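Local coordinates for pesticidal crystal protein CRY4AA (Bacillus thuringiensis, PDB 2C9K), which binds to midgut epithelial cells of insects and promotes their colloid-osmotic lysis, acting as a mosquito-larvicidal, pore-forming toxin, at residues A[7-12]-A[35-40]; A[11-16]-A[237-242]; A[105-110]-A[151-156]; A[135-140]-A[226-231]; A[157-162]-A[246-251]. All blocks are in the same frame, centred on the assembly; numbering follows the deposited sequence.

How the contacts relate
All five contacts lie in the helical bundle of the toxin or at its border with the beta-rich domains. Contacts 1 and 2 are neighbours on helix 5-16: they share G11 and T12, lie about 12 Å apart (centres) and touch through V9 and V10 against D238, L239 and L242. Contacts 3 and 5 follow each other along helix 140-164, also about 12 Å apart between centres, joined by the probable hydrogen bond from N155 ND2 to Y246 O. Y246 OH packs on V13, tying contact 5 to contact 2. Contact 4 touches none of the others; its centre is about 18 Å from those of contacts 1 and 2, its nearest atoms about 6 Å from contact 2, with which it shares helix 222-240.

Contact 1 (A[7-12]-A[35-40]); sequences TIVVGT and PVLFPA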
# COMPACT_ATOMS: atom_id res chain seq x y z
N THR A 7 -7.32 -6.63 -2.82
CA THR A 7 -7.54 -5.25 -3.18
C THR A 7 -8.95 -4.72 -2.88
O THR A 7 -9.11 -3.51 -2.69
CB THR A 7 -7.20 -5.00 -4.67
OG1 THR A 7 -7.79 -6.02 -5.48
CG2 THR A 7 -5.69 -5.01 -4.87
N ILE A 8 -9.96 -5.59 -2.83
CA ILE A 8 -11.32 -5.13 -2.51
C ILE A 8 -11.50 -4.89 -1.01
O ILE A 8 -12.05 -3.88 -0.59
CB ILE A 8 -12.40 -6.14 -2.94
CG1 ILE A 8 -12.49 -6.22 -4.47
CG2 ILE A 8 -13.75 -5.70 -2.37
CD1 ILE A 8 -13.40 -7.33 -4.96
N VAL A 9 -11.05 -5.84 -0.20
CA VAL A 9 -11.16 -5.69 1.23
C VAL A 9 -10.46 -4.41 1.65
O VAL A 9 -10.91 -3.70 2.55
CB VAL A 9 -10.51 -6.87 1.97
CG1 VAL A 9 -10.48 -6.59 3.46
CG2 VAL A 9 -11.28 -8.15 1.69
N VAL A 10 -9.34 -4.10 1.00
CA VAL A 10 -8.59 -2.90 1.34
C VAL A 10 -9.35 -1.68 0.87
O VAL A 10 -9.37 -0.65 1.55
CB VAL A 10 -7.19 -2.93 0.71
CG1 VAL A 10 -6.46 -1.62 0.96
CG2 VAL A 10 -6.40 -4.08 1.30
N GLY A 11 -9.98 -1.79 -0.29
CA GLY A 11 -10.74 -0.69 -0.84
C GLY A 11 -11.93 -0.31 0.03
O GLY A 11 -12.24 0.88 0.16
N THR A 12 -12.57 -1.30 0.64
CA THR A 12 -13.73 -1.06 1.49
C THR A 12 -13.40 -0.36 2.79
O THR A 12 -14.16 0.47 3.27
CB THR A 12 -14.43 -2.37 1.83
OG1 THR A 12 -14.66 -3.11 0.63
CG2 THR A 12 -15.76 -2.10 2.51
N PRO A 35 -19.75 -11.03 1.93
CA PRO A 35 -19.93 -11.61 0.60
C PRO A 35 -18.60 -11.87 -0.12
O PRO A 35 -18.46 -12.81 -0.91
CB PRO A 35 -20.77 -10.57 -0.14
CG PRO A 35 -21.57 -9.94 0.96
CD PRO A 35 -20.55 -9.80 2.07
N VAL A 36 -17.62 -11.01 0.15
CA VAL A 36 -16.30 -11.11 -0.46
C VAL A 36 -15.44 -12.19 0.20
O VAL A 36 -14.65 -12.86 -0.47
CB VAL A 36 -15.55 -9.76 -0.38
CG1 VAL A 36 -14.12 -9.92 -0.85
CG2 VAL A 36 -16.27 -8.72 -1.22
N LEU A 37 -15.60 -12.36 1.51
CA LEU A 37 -14.83 -13.35 2.26
C LEU A 37 -15.57 -14.68 2.49
O LEU A 37 -14.96 -15.67 2.91
CB LEU A 37 -14.41 -12.75 3.61
CG LEU A 37 -13.47 -11.56 3.55
CD1 LEU A 37 -13.35 -10.93 4.91
CD2 LEU A 37 -12.11 -12.01 3.04
N PHE A 38 -16.87 -14.70 2.22
CA PHE A 38 -17.66 -15.91 2.40
C PHE A 38 -18.76 -16.04 1.34
O PHE A 38 -19.94 -15.94 1.65
CB PHE A 38 -18.32 -15.92 3.78
CG PHE A 38 -17.38 -15.61 4.90
CD1 PHE A 38 -17.23 -14.30 5.36
CD2 PHE A 38 -16.65 -16.62 5.53
CE1 PHE A 38 -16.37 -14.01 6.41
CE2 PHE A 38 -15.79 -16.34 6.59
CZ PHE A 38 -15.65 -15.03 7.03
N PRO A 39 -18.37 -16.26 0.07
CA PRO A 39 -19.33 -16.41 -1.03
C PRO A 39 -20.15 -17.71 -0.97
O PRO A 39 -21.24 -17.80 -1.55
CB PRO A 39 -18.43 -16.33 -2.27
CG PRO A 39 -17.14 -16.90 -1.79
CD PRO A 39 -16.99 -16.26 -0.43
N ALA A 40 -19.63 -18.71 -0.27
CA ALA A 40 -20.32 -19.99 -0.11
C ALA A 40 -20.50 -20.24 1.39
O ALA A 40 -20.34 -21.36 1.87
CB ALA A 40 -19.50 -21.11 -0.73
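V9 and V36 mark the nearest approach of the backbones, with V9 CA and V36 CA 7.7 Å apart, where a turn of helix 5-16 faces the last turn of helix 29-37. The two segments bury 147 Å² between them, and the contacts across are all between aliphatic side chains. V36 contributes most and divides its methyls between two partners. Its CG1 stands anti to the backbone N (chi1 173°) and meets V9, whereas CG2 is turned beside that nitrogen and faces I8. On the I8 side the touch is branch methyl to branch methyl, I8 CG2 lying 4.1 Å from V36 CG2, with the side chains set obliquely. V9 brings up CG2 alone, 4.2 Å from V36 CG1. The same methyl is also 4.2 Å from L37 CD2, so it faces the notch between two successive residues; the V9 and L37 side chains meet nearly at a right angle. No hydrogen bond passes across. Within helix 5-16, I8 O accepts twice, from T12 N at 2.9 Å and from T12 OG1 at 3.0 Å. The hydroxyl lies well above the carbonyl plane, 40° out of it, which ties the T12 side chain down on its own helix. After L37 the chain leaves helical geometry at F38, whose ring meets that of F78. Around the contact, Q145 of helix 140-164 touches both V9 and L37, W47 of helix 46-58 packs on L37, and T7 OG1 bonds to I411 O, linking helix 5-16 to a loop among the strands of the beta-rich part.

Contact 2 (A[11-16]-A[237-242]); sequences GTVLTG and LDLVAL
V13 and L14, consecutive residues of helix 5-16, both meet L242, and V13 reaches L239 as well. Following the helix on from G11 and T12, V13 is the first residue to touch, and its CB points toward the other segment. Its CG1, anti to the backbone N at chi1 174°, lies 3.5 Å from L242 CD1 and also near L242 CB. The other methyl, V13 CG2, turns to L239 CD1 at 3.9 Å. The two branches of V13 therefore address residues three apart, V13 crossing L239 almost perpendicularly and L242 at a slant. L14 follows; its CB does not point at the partner, and the touch is made by the end of the chain, with L14 CD2 placed 3.5 Å from L242 CD2. L14 and L242 meet nearly at a right angle. Backbones are nearest here, L14 CA and L242 CA being 7.3 Å apart. L242 is the shared partner: CG beside its backbone N (chi1 -53°) directs the fork to helix 5-16, where CD1 lies between V13 and L14 and touches both, while CD2 meets L14 CD2. It gives up 71 Å², the most of any residue in the contact. N148 of helix 140-164 touches both V13 and L239, while D238 is engaged elsewhere, in a salt bridge to R261. Only aliphatic carbons meet across the contact and no polar bond crosses it, so the fit of the branched side chains and the exclusion of water carry it; this is consistent with ordinary hydrophobic packing inside the helical bundle.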
# COMPACT_ATOMS: atom_id res chain seq x y z
N GLY A 11 -9.98 -1.79 -0.29
CA GLY A 11 -10.74 -0.69 -0.84
C GLY A 11 -11.93 -0.31 0.03
O GLY A 11 -12.24 0.88 0.16
N THR A 12 -12.57 -1.30 0.64
CA THR A 12 -13.73 -1.06 1.49
C THR A 12 -13.40 -0.36 2.79
O THR A 12 -14.16 0.47 3.27
CB THR A 12 -14.43 -2.37 1.83
OG1 THR A 12 -14.66 -3.11 0.63
CG2 THR A 12 -15.76 -2.10 2.51
N VAL A 13 -12.26 -0.72 3.37
CA VAL A 13 -11.82 -0.11 4.63
C VAL A 13 -11.51 1.38 4.44
O VAL A 13 -11.95 2.21 5.24
CB VAL A 13 -10.57 -0.85 5.19
CG1 VAL A 13 -10.03 -0.14 6.41
CG2 VAL A 13 -10.94 -2.28 5.55
N LEU A 14 -10.77 1.72 3.38
CA LEU A 14 -10.44 3.11 3.08
C LEU A 14 -11.73 3.91 3.00
O LEU A 14 -11.87 4.97 3.62
CB LEU A 14 -9.70 3.22 1.74
CG LEU A 14 -8.22 2.85 1.76
CD1 LEU A 14 -7.72 2.61 0.35
CD2 LEU A 14 -7.44 3.96 2.44
N THR A 15 -12.68 3.40 2.22
CA THR A 15 -13.98 4.02 2.05
C THR A 15 -14.76 4.02 3.36
O THR A 15 -15.51 4.94 3.65
CB THR A 15 -14.80 3.26 1.00
OG1 THR A 15 -14.09 3.25 -0.24
CG2 THR A 15 -16.16 3.89 0.81
N GLY A 16 -14.55 2.99 4.15
CA GLY A 16 -15.26 2.85 5.41
C GLY A 16 -14.98 3.87 6.49
O GLY A 16 -15.88 4.19 7.27
N LEU A 237 -0.02 -5.82 4.54
CA LEU A 237 0.47 -4.46 4.79
C LEU A 237 -0.51 -3.32 4.48
O LEU A 237 -0.61 -2.37 5.27
CB LEU A 237 1.78 -4.23 4.03
CG LEU A 237 2.85 -5.31 4.24
CD1 LEU A 237 4.18 -4.83 3.69
CD2 LEU A 237 2.97 -5.63 5.72
N ASP A 238 -1.23 -3.40 3.36
CA ASP A 238 -2.18 -2.35 3.01
C ASP A 238 -3.28 -2.31 4.05
O ASP A 238 -3.73 -1.24 4.45
CB ASP A 238 -2.79 -2.57 1.62
CG ASP A 238 -1.86 -2.12 0.49
OD1 ASP A 238 -0.84 -1.46 0.78
OD2 ASP A 238 -2.16 -2.41 -0.69
N LEU A 239 -3.70 -3.48 4.49
CA LEU A 239 -4.75 -3.58 5.49
C LEU A 239 -4.21 -3.12 6.85
O LEU A 239 -4.88 -2.38 7.57
CB LEU A 239 -5.25 -5.03 5.54
CG LEU A 239 -6.60 -5.33 6.18
CD1 LEU A 239 -7.69 -4.38 5.66
CD2 LEU A 239 -6.95 -6.80 5.87
N VAL A 240 -2.99 -3.53 7.19
CA VAL A 240 -2.37 -3.15 8.45
C VAL A 240 -2.12 -1.64 8.57
O VAL A 240 -2.13 -1.09 9.67
CB VAL A 240 -1.02 -3.89 8.63
CG1 VAL A 240 -0.36 -3.49 9.94
CG2 VAL A 240 -1.25 -5.39 8.57
N ALA A 241 -1.88 -0.98 7.44
CA ALA A 241 -1.63 0.46 7.44
C ALA A 241 -2.87 1.29 7.81
O ALA A 241 -2.76 2.44 8.23
CB ALA A 241 -1.10 0.90 6.08
N LEU A 242 -4.05 0.70 7.67
CA LEU A 242 -5.29 1.40 8.00
C LEU A 242 -5.78 1.14 9.43
O LEU A 242 -6.64 1.87 9.94
CB LEU A 242 -6.39 1.01 7.01
CG LEU A 242 -6.01 1.18 5.54
CD1 LEU A 242 -7.09 0.56 4.65
CD2 LEU A 242 -5.82 2.65 5.23

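Contact 3 (A[105-110]-A[151-156]); sequences TQIQLV and LTVLNQ
V153 gives up more surface than any other residue here, 69 Å², and meets both I107, the second-largest contributor at 56 Å², and V110, which lie one turn apart on helix 103-123. Its CA stands 7.0 Å from the CA of I107, the nearest backbone pair. V110 makes the closer touch: V110 CG1, anti to the backbone N at chi1 174°, lies 3.5 Å from V153 CG2 and also meets V153 CB, the two side chains slanting across each other. V153 CG1 lies between V110 and I107 and touches both, with I107 CG2 4.2 Å from it; the I107 and V153 side chains run past each other in opposite senses. The segment axes approach to 10.2 Å at 152° between their directions, a nearly antiparallel pairing. Helices 103-123 and 140-164 are the two arms of a helical hairpin, with the short helix 129-137 between them, and in the three-domain delta-endotoxins the equivalent hairpin is thought to enter the membrane during pore formation. I107 extends further along helix 140-164, its CD1 reaching 3.8 Å from Q156 OE1. That touch is apolar on the isoleucine side, for Q156 OE1 takes its hydrogen bond from outside the pair, with Y84 OH of helix 77-89. The Q156 chain bends at the CB-CG bond (chi2 -64°), and the Q156 and I107 side chains cross at about a right angle. Y84 also packs on both I107 and V110, bringing helix 77-89 against the same aliphatic patch.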
# COMPACT_ATOMS: atom_id res chain seq x y z
N THR A 105 -24.59 -7.81 23.97
CA THR A 105 -24.36 -9.23 24.23
C THR A 105 -23.77 -9.88 22.98
O THR A 105 -22.88 -10.72 23.07
CB THR A 105 -25.69 -9.94 24.63
OG1 THR A 105 -25.40 -11.28 25.07
CG2 THR A 105 -26.64 -10.00 23.45
N GLN A 106 -24.28 -9.46 21.82
CA GLN A 106 -23.83 -9.97 20.53
C GLN A 106 -22.38 -9.55 20.28
O GLN A 106 -21.58 -10.30 19.72
CB GLN A 106 -24.73 -9.42 19.42
CG GLN A 106 -24.65 -10.18 18.11
CD GLN A 106 -25.03 -11.64 18.26
OE1 GLN A 106 -25.96 -11.98 18.98
NE2 GLN A 106 -24.31 -12.50 17.56
N ILE A 107 -22.04 -8.33 20.71
CA ILE A 107 -20.68 -7.84 20.56
C ILE A 107 -19.77 -8.75 21.39
O ILE A 107 -18.65 -9.07 20.99
CB ILE A 107 -20.56 -6.38 21.07
CG1 ILE A 107 -21.26 -5.43 20.10
CG2 ILE A 107 -19.10 -5.99 21.25
CD1 ILE A 107 -21.21 -3.97 20.51
N GLN A 108 -20.26 -9.17 22.55
CA GLN A 108 -19.51 -10.05 23.44
C GLN A 108 -19.13 -11.37 22.79
O GLN A 108 -18.05 -11.91 23.02
CB GLN A 108 -20.31 -10.33 24.71
CG GLN A 108 -20.55 -9.13 25.60
CD GLN A 108 -21.21 -9.50 26.91
OE1 GLN A 108 -21.48 -8.63 27.75
NE2 GLN A 108 -21.47 -10.79 27.11
N LEU A 109 -20.04 -11.92 21.98
CA LEU A 109 -19.77 -13.18 21.30
C LEU A 109 -18.74 -13.01 20.19
O LEU A 109 -17.83 -13.84 20.05
CB LEU A 109 -21.06 -13.76 20.71
CG LEU A 109 -22.08 -14.31 21.72
CD1 LEU A 109 -23.26 -14.91 20.96
CD2 LEU A 109 -21.42 -15.35 22.60
N VAL A 110 -18.88 -11.96 19.39
CA VAL A 110 -17.93 -11.71 18.32
C VAL A 110 -16.55 -11.46 18.92
O VAL A 110 -15.55 -11.84 18.33
CB VAL A 110 -18.33 -10.49 17.46
CG1 VAL A 110 -17.23 -10.18 16.45
CG2 VAL A 110 -19.63 -10.78 16.71
N LEU A 151 -10.94 -6.19 14.66
CA LEU A 151 -10.78 -4.76 14.95
C LEU A 151 -12.02 -3.94 14.62
O LEU A 151 -12.30 -2.93 15.29
CB LEU A 151 -9.57 -4.20 14.18
CG LEU A 151 -8.18 -4.64 14.64
CD1 LEU A 151 -7.12 -4.20 13.64
CD2 LEU A 151 -7.89 -4.04 16.02
N THR A 152 -12.78 -4.37 13.62
CA THR A 152 -13.98 -3.64 13.20
C THR A 152 -15.13 -3.68 14.20
O THR A 152 -15.81 -2.68 14.41
CB THR A 152 -14.50 -4.14 11.84
OG1 THR A 152 -13.43 -4.15 10.89
CG2 THR A 152 -15.59 -3.23 11.33
N VAL A 153 -15.35 -4.83 14.82
CA VAL A 153 -16.43 -4.93 15.80
C VAL A 153 -16.04 -4.18 17.06
O VAL A 153 -16.88 -3.57 17.70
CB VAL A 153 -16.76 -6.39 16.15
CG1 VAL A 153 -17.73 -6.44 17.32
CG2 VAL A 153 -17.39 -7.08 14.94
N LEU A 154 -14.77 -4.22 17.43
CA LEU A 154 -14.32 -3.50 18.61
C LEU A 154 -14.45 -1.99 18.38
O LEU A 154 -14.94 -1.26 19.24
CB LEU A 154 -12.88 -3.87 18.94
CG LEU A 154 -12.72 -5.30 19.46
CD1 LEU A 154 -11.24 -5.66 19.57
CD2 LEU A 154 -13.40 -5.42 20.81
N ASN A 155 -14.00 -1.53 17.21
CA ASN A 155 -14.09 -0.11 16.88
C ASN A 155 -15.55 0.27 16.93
O ASN A 155 -15.90 1.36 17.40
CB ASN A 155 -13.52 0.15 15.46
CG ASN A 155 -13.77 1.57 14.97
OD1 ASN A 155 -14.83 1.88 14.43
ND2 ASN A 155 -12.79 2.45 15.18
N GLN A 156 -16.40 -0.64 16.48
CA GLN A 156 -17.84 -0.40 16.46
C GLN A 156 -18.39 -0.37 17.89
O GLN A 156 -19.16 0.52 18.25
CB GLN A 156 -18.53 -1.50 15.64
CG GLN A 156 -19.98 -1.20 15.32
CD GLN A 156 -20.87 -1.14 16.56
OE1 GLN A 156 -21.18 -2.17 17.17
NE2 GLN A 156 -21.26 0.07 16.94

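Contact 4 (A[135-140]-A[226-231]); sequences YNILVL and NTYRTK
The junction between helices 129-137 and 140-164, where I137 and L140 stand, meets helix 222-240 through a single side chain, that of Y228. The helices stay far apart, the nearest CA atoms, of L140 and K231, being 11.5 Å from each other, and the tyrosine spans the gap. With CG anti to the backbone N (chi1 175°), the ring stretches away from its own helix and delivers the hydroxyl to the junction. Y228 OH lies 4.3 Å from I137 CB and 4.5 Å from L140 CD2, so the direct touches are loose. A water makes the polar link: it donates to I137 O at 2.6 Å and is hydrogen-bonded at 2.6 Å to Y228 OH, the two partners subtending about 125° at its oxygen. I137 O also accepts a weak bond from L140 N, at 3.4 Å, so the water is its shorter partner. On the same helix, flanking Y228 in sequence, R229 NH2 gives N226 OD1 a nearly straight bond of 2.8 Å (168°), on a lone pair in the carbonyl plane. R229 NH1 adds a salt bridge to E283, and N226 ND2 bonds to Y264 O of strand 262-267. With I57 of helix 46-58 and L205 of helix 183-208 packed on Y228, and I58 on I137, the bridge belongs to the interior of the helical bundle that forms the N-terminal domain of three-domain Cry toxins.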
# COMPACT_ATOMS: atom_id res chain seq x y z
N TYR A 135 4.18 -22.31 8.30
CA TYR A 135 2.73 -22.49 8.30
C TYR A 135 2.02 -21.18 8.65
O TYR A 135 0.94 -20.90 8.12
CB TYR A 135 2.31 -23.57 9.31
CG TYR A 135 0.86 -23.47 9.74
CD1 TYR A 135 -0.17 -24.00 8.95
CD2 TYR A 135 0.50 -22.78 10.90
CE1 TYR A 135 -1.50 -23.84 9.32
CE2 TYR A 135 -0.82 -22.62 11.27
CZ TYR A 135 -1.82 -23.15 10.49
OH TYR A 135 -3.13 -22.99 10.87
N ASN A 136 2.60 -20.39 9.54
CA ASN A 136 1.97 -19.14 9.94
C ASN A 136 2.15 -18.01 8.95
O ASN A 136 1.31 -17.12 8.88
CB ASN A 136 2.44 -18.72 11.32
CG ASN A 136 1.65 -19.39 12.42
OD1 ASN A 136 0.45 -19.14 12.58
ND2 ASN A 136 2.31 -20.27 13.17
N ILE A 137 3.23 -18.03 8.18
CA ILE A 137 3.40 -16.98 7.19
C ILE A 137 2.50 -17.37 6.02
O ILE A 137 2.05 -16.52 5.25
CB ILE A 137 4.84 -16.87 6.68
CG1 ILE A 137 5.14 -18.00 5.71
CG2 ILE A 137 5.82 -16.91 7.83
CD1 ILE A 137 6.21 -17.65 4.75
N LEU A 138 2.25 -18.67 5.91
CA LEU A 138 1.43 -19.22 4.84
C LEU A 138 -0.05 -18.98 5.14
O LEU A 138 -0.90 -19.08 4.26
CB LEU A 138 1.70 -20.73 4.72
CG LEU A 138 1.63 -21.34 3.32
CD1 LEU A 138 2.63 -20.63 2.42
CD2 LEU A 138 1.93 -22.84 3.37
N VAL A 139 -0.36 -18.64 6.39
CA VAL A 139 -1.73 -18.39 6.81
C VAL A 139 -1.91 -16.90 7.16
O VAL A 139 -3.02 -16.45 7.45
CB VAL A 139 -2.08 -19.26 8.04
CG1 VAL A 139 -3.48 -18.99 8.50
CG2 VAL A 139 -1.96 -20.73 7.69
N LEU A 140 -0.81 -16.15 7.12
CA LEU A 140 -0.82 -14.73 7.44
C LEU A 140 -1.90 -13.93 6.74
O LEU A 140 -2.58 -13.12 7.36
CB LEU A 140 0.54 -14.09 7.14
CG LEU A 140 0.64 -12.59 7.43
CD1 LEU A 140 0.42 -12.33 8.92
CD2 LEU A 140 1.99 -12.05 7.01
N ASN A 226 10.16 -10.75 -4.69
CA ASN A 226 9.32 -9.66 -5.15
C ASN A 226 7.84 -10.02 -5.24
O ASN A 226 6.98 -9.20 -4.89
CB ASN A 226 9.84 -9.16 -6.50
CG ASN A 226 9.09 -7.95 -6.99
OD1 ASN A 226 9.21 -6.86 -6.42
ND2 ASN A 226 8.30 -8.13 -8.04
N THR A 227 7.53 -11.23 -5.69
CA THR A 227 6.13 -11.63 -5.82
C THR A 227 5.47 -11.68 -4.44
O THR A 227 4.38 -11.15 -4.24
CB THR A 227 6.01 -13.02 -6.49
OG1 THR A 227 6.60 -12.97 -7.79
CG2 THR A 227 4.56 -13.43 -6.62
N TYR A 228 6.15 -12.31 -3.50
CA TYR A 228 5.63 -12.43 -2.15
C TYR A 228 5.34 -11.05 -1.54
O TYR A 228 4.38 -10.89 -0.78
CB TYR A 228 6.64 -13.17 -1.28
CG TYR A 228 6.24 -13.23 0.16
CD1 TYR A 228 5.21 -14.06 0.59
CD2 TYR A 228 6.90 -12.45 1.11
CE1 TYR A 228 4.84 -14.11 1.92
CE2 TYR A 228 6.54 -12.49 2.44
CZ TYR A 228 5.52 -13.32 2.85
OH TYR A 228 5.20 -13.36 4.19
N ARG A 229 6.17 -10.07 -1.90
CA ARG A 229 6.04 -8.70 -1.41
C ARG A 229 4.83 -8.00 -2.03
O ARG A 229 4.06 -7.32 -1.34
CB ARG A 229 7.31 -7.91 -1.74
CG ARG A 229 7.24 -6.42 -1.41
CD ARG A 229 8.61 -5.76 -1.53
NE ARG A 229 9.15 -5.85 -2.88
CZ ARG A 229 10.42 -5.62 -3.18
NH1 ARG A 229 11.28 -5.27 -2.23
NH2 ARG A 229 10.84 -5.75 -4.43
N THR A 230 4.66 -8.18 -3.33
CA THR A 230 3.54 -7.57 -4.02
C THR A 230 2.21 -8.16 -3.54
O THR A 230 1.26 -7.42 -3.30
CB THR A 230 3.68 -7.78 -5.52
OG1 THR A 230 4.88 -7.14 -5.97
CG2 THR A 230 2.49 -7.17 -6.25
N LYS A 231 2.15 -9.48 -3.40
CA LYS A 231 0.92 -10.14 -2.97
C LYS A 231 0.59 -9.80 -1.52
O LYS A 231 -0.55 -9.47 -1.21
CB LYS A 231 1.02 -11.66 -3.12
CG LYS A 231 1.45 -12.14 -4.50
CD LYS A 231 0.54 -11.62 -5.59
CE LYS A 231 1.16 -11.80 -6.98
NZ LYS A 231 1.10 -13.20 -7.51
O HOH W 1 2.74 -14.25 4.28

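Contact 5 (A[157-162]-A[246-251]); sequences AVKFEA and YDVGKY
V158 and K159, neighbours on helix 140-164, both touch V248, and V248 alone supplies the touching atoms of the second segment. V158 CG1, which a chi1 of 169° carries over to V248, comes 3.7 Å from V248 CB and lies about equally near both V248 methyls, so it rests in the fork of the branched side chain. The two valines lie alongside one another, pointing contrary ways. K159 takes part through its aliphatic stem, K159 CG lying 4.0 Å from V248 CG2, and the rest of the lysine runs on extended. Backbones are 7.2 Å apart between V158 CA and V248 CA. V248 sits in a turn: D247, just before it, centres an inverse gamma turn and makes an Asx motif, its OD2 accepting from K250 N at 2.9 Å (N-H...O 160°), met from above the carboxylate plane. Y251 N bonds to D247 O at 2.9 Å, and D247 OD2 is held further by Y183 OH. Beyond this shell, L186 of helix 183-208 packs on both V158 and V248, while Y251 OH hydrogen-bonds to E606 OE1 of strand 600-609 and the Y251 ring makes a cation-pi contact with R522 of strand 517-527, placing the loop between the helical bundle and the C-terminal beta sheet that holds both strands.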
# COMPACT_ATOMS: atom_id res chain seq x y z
N ALA A 157 -17.98 -1.35 18.69
CA ALA A 157 -18.40 -1.46 20.08
C ALA A 157 -18.10 -0.17 20.82
O ALA A 157 -18.94 0.35 21.54
CB ALA A 157 -17.69 -2.62 20.76
N VAL A 158 -16.88 0.33 20.65
CA VAL A 158 -16.49 1.57 21.31
C VAL A 158 -17.43 2.69 20.90
O VAL A 158 -17.93 3.43 21.74
CB VAL A 158 -15.06 1.95 20.95
CG1 VAL A 158 -14.76 3.36 21.42
CG2 VAL A 158 -14.09 0.98 21.60
N LYS A 159 -17.68 2.82 19.60
CA LYS A 159 -18.56 3.86 19.09
C LYS A 159 -19.98 3.66 19.62
O LYS A 159 -20.60 4.61 20.09
CB LYS A 159 -18.61 3.83 17.56
CG LYS A 159 -17.31 4.23 16.87
CD LYS A 159 -17.50 4.19 15.36
CE LYS A 159 -16.22 4.51 14.61
NZ LYS A 159 -16.43 4.33 13.15
N PHE A 160 -20.46 2.43 19.53
CA PHE A 160 -21.79 2.07 19.98
C PHE A 160 -22.06 2.51 21.42
O PHE A 160 -23.11 3.07 21.73
CB PHE A 160 -21.98 0.55 19.88
CG PHE A 160 -23.35 0.08 20.25
CD1 PHE A 160 -24.44 0.37 19.43
CD2 PHE A 160 -23.57 -0.61 21.44
CE1 PHE A 160 -25.72 -0.03 19.79
CE2 PHE A 160 -24.85 -1.01 21.80
CZ PHE A 160 -25.93 -0.72 20.98
N GLU A 161 -21.09 2.26 22.30
CA GLU A 161 -21.22 2.62 23.70
C GLU A 161 -21.15 4.12 23.96
O GLU A 161 -21.96 4.66 24.71
CB GLU A 161 -20.16 1.88 24.51
CG GLU A 161 -20.73 1.04 25.66
CD GLU A 161 -21.75 0.00 25.21
OE1 GLU A 161 -21.42 -1.21 25.21
OE2 GLU A 161 -22.88 0.40 24.85
N ALA A 162 -20.19 4.81 23.35
CA ALA A 162 -20.05 6.25 23.55
C ALA A 162 -21.32 6.98 23.11
O ALA A 162 -21.60 8.09 23.54
CB ALA A 162 -18.86 6.78 22.77
N TYR A 246 -8.77 2.67 13.23
CA TYR A 246 -9.76 2.05 14.10
C TYR A 246 -9.66 2.61 15.51
O TYR A 246 -10.52 2.32 16.34
CB TYR A 246 -9.57 0.53 14.14
CG TYR A 246 -10.03 -0.20 12.89
CD1 TYR A 246 -11.35 -0.11 12.43
CD2 TYR A 246 -9.14 -1.00 12.16
CE1 TYR A 246 -11.77 -0.78 11.28
CE2 TYR A 246 -9.56 -1.68 11.01
CZ TYR A 246 -10.87 -1.56 10.58
OH TYR A 246 -11.27 -2.20 9.42
N ASP A 247 -8.62 3.39 15.79
CA ASP A 247 -8.43 3.98 17.12
C ASP A 247 -9.41 5.13 17.32
O ASP A 247 -9.08 6.29 17.08
CB ASP A 247 -6.99 4.48 17.29
CG ASP A 247 -6.73 5.06 18.69
OD1 ASP A 247 -5.58 4.95 19.17
OD2 ASP A 247 -7.65 5.64 19.30
N VAL A 248 -10.61 4.79 17.75
CA VAL A 248 -11.65 5.76 17.99
C VAL A 248 -11.16 6.96 18.80
O VAL A 248 -11.70 8.05 18.71
CB VAL A 248 -12.82 5.12 18.74
CG1 VAL A 248 -13.85 6.18 19.09
CG2 VAL A 248 -13.41 4.02 17.89
N GLY A 249 -10.13 6.74 19.60
CA GLY A 249 -9.60 7.84 20.39
C GLY A 249 -8.95 8.86 19.48
O GLY A 249 -9.30 10.04 19.52
N LYS A 250 -8.02 8.40 18.65
CA LYS A 250 -7.28 9.24 17.71
C LYS A 250 -8.13 9.83 16.59
O LYS A 250 -7.97 11.00 16.25
CB LYS A 250 -6.15 8.44 17.10
CG LYS A 250 -5.09 7.95 18.08
CD LYS A 250 -3.90 8.90 18.13
CE LYS A 250 -4.16 10.12 18.99
NZ LYS A 250 -3.95 9.83 20.45
N TYR A 251 -9.01 9.03 16.01
CA TYR A 251 -9.87 9.49 14.91
C TYR A 251 -11.37 9.38 15.22
O TYR A 251 -12.05 8.47 14.74
CB TYR A 251 -9.53 8.72 13.63
CG TYR A 251 -8.05 8.73 13.29
CD1 TYR A 251 -7.17 7.84 13.88
CD2 TYR A 251 -7.52 9.68 12.40
CE1 TYR A 251 -5.80 7.89 13.61
CE2 TYR A 251 -6.16 9.73 12.13
CZ TYR A 251 -5.31 8.84 12.73
OH TYR A 251 -3.95 8.89 12.47